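Local coordinates for ABC-type transport system, molybdenum-specific extracellular solute-binding protein (Clostridium difficile, PDB 4KD5) that probably binds molybdate or tungstate outside the cell and passes it to an ABC transporter for uptake, at residues L105-V115 against W156-F166; M20-V30 against K209-S217. One frame throughout, in Å; residues are numbered along the deposited sequence.

Interaction 1. Residues L105-V115 against W156-F166. With SBT (2-butanol), chain I.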
# COMPACT_ATOMS: atom_id res chain seq x y z
N LEU A 105 -4.54 -14.76 50.39
CA LEU A 105 -3.81 -15.99 50.05
C LEU A 105 -3.10 -16.55 51.28
O LEU A 105 -2.97 -17.76 51.44
CB LEU A 105 -2.79 -15.74 48.94
CG LEU A 105 -3.25 -15.39 47.54
CD1 LEU A 105 -2.06 -15.26 46.60
CD2 LEU A 105 -4.19 -16.44 47.02
N THR A 106 -2.65 -15.65 52.16
CA THR A 106 -1.85 -16.03 53.32
C THR A 106 -2.73 -16.45 54.51
O THR A 106 -2.27 -17.14 55.42
CB THR A 106 -0.94 -14.88 53.76
OG1 THR A 106 -0.61 -14.08 52.62
CG2 THR A 106 0.33 -15.42 54.38
N THR A 107 -3.99 -16.03 54.49
CA THR A 107 -4.93 -16.31 55.57
C THR A 107 -5.46 -17.74 55.51
O THR A 107 -5.19 -18.47 54.56
CB THR A 107 -6.12 -15.33 55.55
OG1 THR A 107 -7.09 -15.77 54.59
CG2 THR A 107 -5.65 -13.94 55.18
N ASP A 108 -6.23 -18.12 56.52
CA ASP A 108 -6.85 -19.44 56.58
C ASP A 108 -8.12 -19.51 55.74
O ASP A 108 -8.73 -20.57 55.61
CB ASP A 108 -7.18 -19.82 58.03
CG ASP A 108 -6.26 -20.90 58.58
OD1 ASP A 108 -6.61 -22.09 58.48
OD2 ASP A 108 -5.19 -20.55 59.12
N LYS A 109 -8.52 -18.38 55.18
CA LYS A 109 -9.73 -18.31 54.36
C LYS A 109 -9.60 -19.15 53.09
O LYS A 109 -10.57 -19.75 52.63
CB LYS A 109 -10.08 -16.86 54.03
CG LYS A 109 -10.33 -16.02 55.26
CD LYS A 109 -10.94 -14.66 54.93
CE LYS A 109 -11.73 -14.12 56.13
NZ LYS A 109 -11.66 -12.64 56.27
N VAL A 110 -8.40 -19.18 52.53
CA VAL A 110 -8.14 -20.04 51.38
C VAL A 110 -7.27 -21.23 51.77
O VAL A 110 -6.30 -21.10 52.53
CB VAL A 110 -7.54 -19.25 50.17
CG1 VAL A 110 -8.19 -17.88 50.06
CG2 VAL A 110 -6.03 -19.12 50.26
N LYS A 111 -7.65 -22.41 51.29
CA LYS A 111 -6.95 -23.64 51.62
C LYS A 111 -6.31 -24.22 50.36
O LYS A 111 -5.26 -24.85 50.42
CB LYS A 111 -7.91 -24.64 52.26
CG LYS A 111 -8.51 -24.15 53.58
CD LYS A 111 -9.56 -25.11 54.12
CE LYS A 111 -9.99 -24.73 55.54
NZ LYS A 111 -10.46 -23.32 55.64
N LYS A 112 -6.96 -24.01 49.22
CA LYS A 112 -6.50 -24.59 47.97
C LYS A 112 -6.40 -23.55 46.86
O LYS A 112 -7.41 -22.98 46.43
CB LYS A 112 -7.39 -25.77 47.58
CG LYS A 112 -7.47 -26.84 48.67
CD LYS A 112 -8.37 -28.00 48.29
CE LYS A 112 -7.79 -28.74 47.11
NZ LYS A 112 -8.71 -29.80 46.61
N ILE A 113 -5.17 -23.29 46.42
CA ILE A 113 -4.89 -22.34 45.34
C ILE A 113 -4.61 -23.09 44.04
O ILE A 113 -3.63 -23.82 43.92
CB ILE A 113 -3.68 -21.45 45.69
CG1 ILE A 113 -3.96 -20.65 46.97
CG2 ILE A 113 -3.35 -20.51 44.55
CD1 ILE A 113 -2.80 -19.80 47.44
N ALA A 114 -5.48 -22.90 43.05
CA ALA A 114 -5.33 -23.58 41.76
C ALA A 114 -4.43 -22.79 40.81
O ALA A 114 -4.68 -21.61 40.56
CB ALA A 114 -6.67 -23.82 41.12
N VAL A 115 -3.39 -23.44 40.29
CA VAL A 115 -2.53 -22.84 39.28
C VAL A 115 -2.21 -23.85 38.18
O VAL A 115 -2.34 -25.06 38.40
CB VAL A 115 -1.18 -22.34 39.87
CG1 VAL A 115 -1.40 -21.24 40.90
CG2 VAL A 115 -0.41 -23.50 40.47
N TRP A 156 -12.22 -26.14 38.71
CA TRP A 156 -11.95 -26.42 40.12
C TRP A 156 -12.48 -25.29 41.00
O TRP A 156 -13.07 -25.54 42.05
CB TRP A 156 -10.44 -26.56 40.35
CG TRP A 156 -9.83 -27.78 39.76
CD1 TRP A 156 -10.48 -28.79 39.11
CD2 TRP A 156 -8.43 -28.13 39.76
NE1 TRP A 156 -9.57 -29.75 38.70
CE2 TRP A 156 -8.33 -29.37 39.09
CE3 TRP A 156 -7.29 -27.52 40.26
CZ2 TRP A 156 -7.09 -30.00 38.91
CZ3 TRP A 156 -6.07 -28.16 40.08
CH2 TRP A 156 -5.98 -29.38 39.41
N VAL A 157 -12.26 -24.06 40.55
CA VAL A 157 -12.65 -22.88 41.30
C VAL A 157 -14.17 -22.71 41.30
O VAL A 157 -14.76 -22.33 42.31
CB VAL A 157 -11.96 -21.62 40.73
CG1 VAL A 157 -12.44 -20.39 41.43
CG2 VAL A 157 -10.45 -21.74 40.88
N GLN A 158 -14.79 -23.02 40.17
CA GLN A 158 -16.25 -22.98 40.04
C GLN A 158 -16.92 -24.00 40.94
O GLN A 158 -17.98 -23.74 41.50
CB GLN A 158 -16.65 -23.26 38.58
CG GLN A 158 -17.11 -22.05 37.79
CD GLN A 158 -17.34 -22.37 36.32
OE1 GLN A 158 -16.58 -21.93 35.46
NE2 GLN A 158 -18.38 -23.14 36.04
N SER A 159 -16.30 -25.17 41.07
CA SER A 159 -16.88 -26.28 41.82
C SER A 159 -16.49 -26.22 43.30
O SER A 159 -16.98 -27.02 44.09
CB SER A 159 -16.44 -27.61 41.23
OG SER A 159 -15.04 -27.80 41.36
N GLY A 160 -15.61 -25.29 43.65
CA GLY A 160 -15.22 -25.11 45.04
C GLY A 160 -14.08 -26.00 45.48
O GLY A 160 -13.61 -25.91 46.62
N ASN A 161 -13.62 -26.87 44.58
CA ASN A 161 -12.49 -27.75 44.86
C ASN A 161 -11.23 -26.95 45.19
O ASN A 161 -10.39 -27.39 45.96
CB ASN A 161 -12.24 -28.68 43.68
CG ASN A 161 -13.17 -29.88 43.68
OD1 ASN A 161 -14.34 -29.78 43.32
ND2 ASN A 161 -12.64 -31.04 44.08
N ALA A 162 -11.12 -25.78 44.57
CA ALA A 162 -10.08 -24.82 44.93
C ALA A 162 -10.76 -23.52 45.33
O ALA A 162 -11.72 -23.10 44.69
CB ALA A 162 -9.14 -24.59 43.77
N ASP A 163 -10.26 -22.89 46.39
CA ASP A 163 -10.83 -21.64 46.87
C ASP A 163 -10.57 -20.51 45.89
O ASP A 163 -11.47 -19.75 45.55
CB ASP A 163 -10.27 -21.29 48.25
CG ASP A 163 -10.48 -22.41 49.26
OD1 ASP A 163 -11.55 -23.05 49.23
OD2 ASP A 163 -9.57 -22.64 50.08
N VAL A 164 -9.32 -20.40 45.44
CA VAL A 164 -8.95 -19.40 44.45
C VAL A 164 -8.14 -20.01 43.31
O VAL A 164 -7.76 -21.18 43.36
CB VAL A 164 -8.14 -18.24 45.06
CG1 VAL A 164 -8.90 -17.61 46.19
CG2 VAL A 164 -6.80 -18.75 45.55
N GLY A 165 -7.88 -19.20 42.28
CA GLY A 165 -7.10 -19.66 41.14
C GLY A 165 -6.35 -18.54 40.44
O GLY A 165 -6.66 -17.36 40.61
N PHE A 166 -5.35 -18.92 39.64
CA PHE A 166 -4.61 -17.96 38.83
C PHE A 166 -4.86 -18.24 37.35
O PHE A 166 -4.71 -19.38 36.89
CB PHE A 166 -3.12 -18.00 39.15
CG PHE A 166 -2.75 -17.21 40.37
CD1 PHE A 166 -2.51 -15.84 40.28
CD2 PHE A 166 -2.63 -17.82 41.61
CE1 PHE A 166 -2.17 -15.11 41.40
CE2 PHE A 166 -2.29 -17.09 42.73
CZ PHE A 166 -2.06 -15.73 42.63
C1 SBT I . -3.87 -16.10 59.66
C2 SBT I . -5.33 -16.25 60.08
C3 SBT I . -6.23 -15.32 59.28
C4 SBT I . -5.81 -13.88 59.47
OH SBT I . -5.74 -17.60 59.86

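Interaction 2. Residues M20-V30 against K209-S217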
# COMPACT_ATOMS: atom_id res chain seq x y z
N MSE A 20 -10.67 -12.75 16.98
CA MSE A 20 -10.41 -12.60 15.55
C MSE A 20 -11.68 -12.69 14.71
O MSE A 20 -11.71 -12.19 13.58
CB MSE A 20 -9.40 -13.65 15.08
CG MSE A 20 -8.01 -13.50 15.67
SE MSE A 20 -7.29 -11.71 15.51
CE MSE A 20 -7.13 -11.64 13.58
N ALA A 21 -12.71 -13.31 15.25
CA ALA A 21 -13.99 -13.40 14.56
C ALA A 21 -14.70 -12.04 14.52
O ALA A 21 -15.30 -11.68 13.51
CB ALA A 21 -14.88 -14.44 15.21
N LYS A 22 -14.63 -11.30 15.62
CA LYS A 22 -15.18 -9.95 15.66
C LYS A 22 -14.30 -9.00 14.86
O LYS A 22 -14.78 -8.02 14.30
CB LYS A 22 -15.32 -9.47 17.11
CG LYS A 22 -15.99 -8.12 17.29
CD LYS A 22 -17.49 -8.19 17.03
CE LYS A 22 -18.26 -7.20 17.89
NZ LYS A 22 -17.86 -5.78 17.66
N ILE A 23 -13.00 -9.29 14.80
CA ILE A 23 -12.07 -8.54 13.97
C ILE A 23 -12.42 -8.66 12.48
O ILE A 23 -12.34 -7.68 11.73
CB ILE A 23 -10.60 -8.98 14.21
CG1 ILE A 23 -10.11 -8.54 15.60
CG2 ILE A 23 -9.69 -8.45 13.12
CD1 ILE A 23 -9.99 -7.04 15.76
N GLU A 24 -12.81 -9.86 12.06
CA GLU A 24 -13.16 -10.11 10.66
C GLU A 24 -14.41 -9.36 10.22
O GLU A 24 -14.40 -8.67 9.20
CB GLU A 24 -13.33 -11.62 10.42
CG GLU A 24 -12.07 -12.34 9.96
CD GLU A 24 -12.20 -13.85 10.02
OE1 GLU A 24 -12.15 -14.50 8.96
OE2 GLU A 24 -12.35 -14.39 11.14
N GLU A 25 -15.49 -9.49 10.99
CA GLU A 25 -16.75 -8.83 10.66
C GLU A 25 -16.64 -7.31 10.73
O GLU A 25 -17.36 -6.60 10.03
CB GLU A 25 -17.89 -9.34 11.55
CG GLU A 25 -18.20 -8.46 12.77
CD GLU A 25 -19.55 -7.76 12.65
OE1 GLU A 25 -20.08 -7.30 13.68
OE2 GLU A 25 -20.07 -7.66 11.52
N GLU A 26 -15.74 -6.82 11.56
CA GLU A 26 -15.59 -5.38 11.76
C GLU A 26 -14.67 -4.75 10.71
O GLU A 26 -14.86 -3.59 10.35
CB GLU A 26 -15.06 -5.10 13.17
CG GLU A 26 -15.56 -3.81 13.80
CD GLU A 26 -16.98 -3.93 14.33
OE1 GLU A 26 -17.46 -2.96 14.94
OE2 GLU A 26 -17.61 -4.99 14.13
N TYR A 27 -13.69 -5.51 10.24
CA TYR A 27 -12.80 -5.02 9.19
C TYR A 27 -13.52 -5.02 7.86
O TYR A 27 -13.25 -4.19 7.00
CB TYR A 27 -11.54 -5.87 9.10
CG TYR A 27 -10.46 -5.23 8.27
CD1 TYR A 27 -9.84 -4.07 8.70
CD2 TYR A 27 -10.06 -5.77 7.05
CE1 TYR A 27 -8.85 -3.46 7.95
CE2 TYR A 27 -9.07 -5.17 6.30
CZ TYR A 27 -8.47 -4.02 6.76
OH TYR A 27 -7.48 -3.41 6.03
N LYS A 28 -14.44 -5.97 7.70
CA LYS A 28 -15.22 -6.07 6.48
C LYS A 28 -16.06 -4.82 6.28
O LYS A 28 -16.33 -4.41 5.15
CB LYS A 28 -16.11 -7.32 6.53
CG LYS A 28 -16.83 -7.63 5.23
CD LYS A 28 -15.83 -7.82 4.08
CE LYS A 28 -16.55 -7.93 2.75
NZ LYS A 28 -15.59 -8.11 1.62
N LYS A 29 -16.45 -4.19 7.39
CA LYS A 29 -17.28 -2.99 7.35
C LYS A 29 -16.51 -1.74 6.96
O LYS A 29 -17.09 -0.76 6.49
CB LYS A 29 -17.98 -2.79 8.70
CG LYS A 29 -19.04 -3.83 9.00
CD LYS A 29 -19.33 -3.96 10.49
CE LYS A 29 -19.98 -2.72 11.08
NZ LYS A 29 -20.61 -2.99 12.41
N VAL A 30 -15.19 -1.77 7.14
CA VAL A 30 -14.33 -0.64 6.80
C VAL A 30 -13.44 -0.90 5.58
O VAL A 30 -12.68 -0.03 5.16
CB VAL A 30 -13.46 -0.20 8.00
CG1 VAL A 30 -14.33 0.36 9.11
CG2 VAL A 30 -12.64 -1.37 8.52
N LYS A 209 -0.01 -4.70 6.05
CA LYS A 209 0.32 -3.57 6.91
C LYS A 209 -0.93 -2.78 7.28
O LYS A 209 -1.07 -2.31 8.41
CB LYS A 209 1.32 -2.64 6.22
CG LYS A 209 2.71 -3.22 5.99
CD LYS A 209 3.72 -2.10 5.71
CE LYS A 209 5.08 -2.66 5.30
NZ LYS A 209 6.18 -1.65 5.36
N LYS A 210 -1.84 -2.64 6.32
CA LYS A 210 -3.08 -1.90 6.54
C LYS A 210 -4.01 -2.64 7.49
O LYS A 210 -4.69 -2.03 8.31
CB LYS A 210 -3.79 -1.61 5.22
CG LYS A 210 -3.54 -0.21 4.65
CD LYS A 210 -2.06 0.05 4.39
CE LYS A 210 -1.85 1.45 3.80
NZ LYS A 210 -2.34 2.53 4.70
N PHE A 211 -4.06 -3.96 7.38
CA PHE A 211 -4.86 -4.75 8.30
C PHE A 211 -4.24 -4.78 9.69
O PHE A 211 -4.95 -4.84 10.69
CB PHE A 211 -5.08 -6.18 7.81
CG PHE A 211 -5.79 -7.06 8.80
CD1 PHE A 211 -7.09 -6.78 9.20
CD2 PHE A 211 -5.15 -8.16 9.35
CE1 PHE A 211 -7.74 -7.58 10.12
CE2 PHE A 211 -5.79 -8.97 10.28
CZ PHE A 211 -7.09 -8.68 10.66
N GLU A 212 -2.92 -4.74 9.75
CA GLU A 212 -2.22 -4.69 11.04
C GLU A 212 -2.54 -3.39 11.76
O GLU A 212 -2.70 -3.37 12.98
CB GLU A 212 -0.71 -4.85 10.86
CG GLU A 212 0.05 -4.90 12.18
CD GLU A 212 1.56 -4.91 12.02
OE1 GLU A 212 2.23 -4.29 12.86
OE2 GLU A 212 2.07 -5.53 11.06
N GLU A 213 -2.62 -2.29 11.02
CA GLU A 213 -2.91 -1.01 11.65
C GLU A 213 -4.35 -0.90 12.15
O GLU A 213 -4.64 -0.09 13.03
CB GLU A 213 -2.54 0.17 10.75
CG GLU A 213 -1.29 0.93 11.21
CD GLU A 213 -1.44 1.56 12.59
OE1 GLU A 213 -0.41 1.81 13.24
OE2 GLU A 213 -2.59 1.82 13.02
N PHE A 214 -5.24 -1.72 11.61
CA PHE A 214 -6.60 -1.78 12.13
C PHE A 214 -6.58 -2.43 13.51
O PHE A 214 -7.30 -2.01 14.42
CB PHE A 214 -7.53 -2.57 11.20
CG PHE A 214 -8.88 -2.85 11.80
CD1 PHE A 214 -9.80 -1.82 11.97
CD2 PHE A 214 -9.23 -4.13 12.18
CE1 PHE A 214 -11.05 -2.07 12.52
CE2 PHE A 214 -10.48 -4.39 12.73
CZ PHE A 214 -11.39 -3.35 12.90
N LEU A 215 -5.73 -3.44 13.65
CA LEU A 215 -5.57 -4.15 14.91
C LEU A 215 -4.98 -3.23 15.98
O LEU A 215 -5.36 -3.30 17.14
CB LEU A 215 -4.66 -5.37 14.71
CG LEU A 215 -5.08 -6.39 13.66
CD1 LEU A 215 -4.05 -7.52 13.55
CD2 LEU A 215 -6.44 -6.96 14.00
N LEU A 216 -4.07 -2.36 15.56
CA LEU A 216 -3.39 -1.44 16.47
C LEU A 216 -4.18 -0.16 16.67
O LEU A 216 -3.78 0.72 17.43
CB LEU A 216 -1.98 -1.13 15.94
CG LEU A 216 -1.05 -2.32 15.71
CD1 LEU A 216 0.19 -1.91 14.94
CD2 LEU A 216 -0.65 -2.96 17.03
N SER A 217 -5.33 -0.06 15.99
CA SER A 217 -6.16 1.14 16.08
C SER A 217 -7.09 1.10 17.29
O SER A 217 -7.30 0.04 17.89
CB SER A 217 -6.99 1.31 14.80
OG SER A 217 -8.08 0.42 14.78

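Interaction 1. Residues L105-V115 against W156-F166
Phe166 meets 105-115 along its ring edge: Leu105 CD1 lies near the ring plane 4.0 Å from Phe166 CZ, and Ile113 CG2 stands equally close to CE2. Val115 CG1 approaches Phe166 CD2 obliquely, at 3.7 Å. The indole of Trp156 is likewise met at its edge, where CE3 lies 3.8 Å from Ala114 CB. On the face carrying Ile113 and Val164, the two side chains lie side by side, Ile113 CG1 resting 3.7 Å from Val164 CG2. Set between the backbone N and the carbonyl carbon, Val164 CG2 also meets Leu105 CD2.

Two bonds give the parallel pairing its register. Ala114 N donates to Val164 O at 2.9 Å, almost straight (176°), and Phe166 N donates to Ala114 O over the same distance. Where the strands start, Lys112 O receives weak bonds from Asp163 N and Val164 N. In the preceding turn, Asp108 bonds weakly to a 2-butanol molecule.

Strand 113-116 is paired with 164-168, and the backbone of Ile113 and Val115 also bonds to strand 144-147. Gly165 bonds on to Ile92 of strand 82-94, while helix 122-133 packs on Val115 and Phe166 through Ala127.

Interaction 2. Residues M20-V30 against K209-S217
Tyr27 OH, 3.7 Å from Phe211 CA, is hydrogen-bonded to Lys210 NZ of the second subunit, so the polar end of this side chain is satisfied beyond its own chain. Across the two segments the contact itself is apolar.

The phenol ring meets two phenylalanines of helix 205-215, with Phe211 over one face. Phe211 presents its edge in a T-shaped (edge-to-face) pair: the planes stand at 74°, and CD1 sits 3.6 Å above the plane of Tyr27, over the ring centre. Phe214 meets the same tyrosine obliquely, with centroids 5.1 Å apart; here Tyr27 CD1 lies over the phenylalanine face, offset toward its rim, and reaches Phe214 CG at 3.5 Å. Tyr27 holds its CG anti to the backbone N (chi1 -167°), which carries the ring across to helix 205-215.

One turn earlier, Ile23 uses its CG2 at the edge of Phe211, touching CZ 3.6 Å away, and the same methyl meets Leu215 CD2 at 3.7 Å. Met20, present as selenomethionine and with its chain bent twice, brings CE to 4.2 Å from Phe211 CZ, again near the ring plane.

The segment axes run at 113° and come no closer than 11.4 Å, a wide separation bridged by these bulky side chains. Ile223 of helix 218-226 packs on Ile23, and Leu36 of strand 34-41 on Phe211. With aromatic and aliphatic carbon doing the joining, the contact probably depends on the fit and orientation of the rings, while polar bonding at the tyrosine hydroxyl serves the subunit interface.

The chain order is 20-30, 105-115, 156-166, 209-217, so interaction 1 is nested inside the loop closed by interaction 2. Their centres lie about 39 Å apart on opposite sides of the chain's centre, and their nearest atoms are about 21 Å apart. This matches the two-lobed architecture of solute-binding proteins: interaction 2 joins helices from near both ends of the chain in one lobe, and interaction 1 pairs strands in the other. The long strand 82-94 borders both, through Leu84 beside Leu215 and Leu91 beside Leu105. Of the predicted molybdate sites, Ala123 is about 6 Å from Phe166 and Ser15 about 9 Å from Met20, side chain to side chain, consistent with a ligand between the lobes.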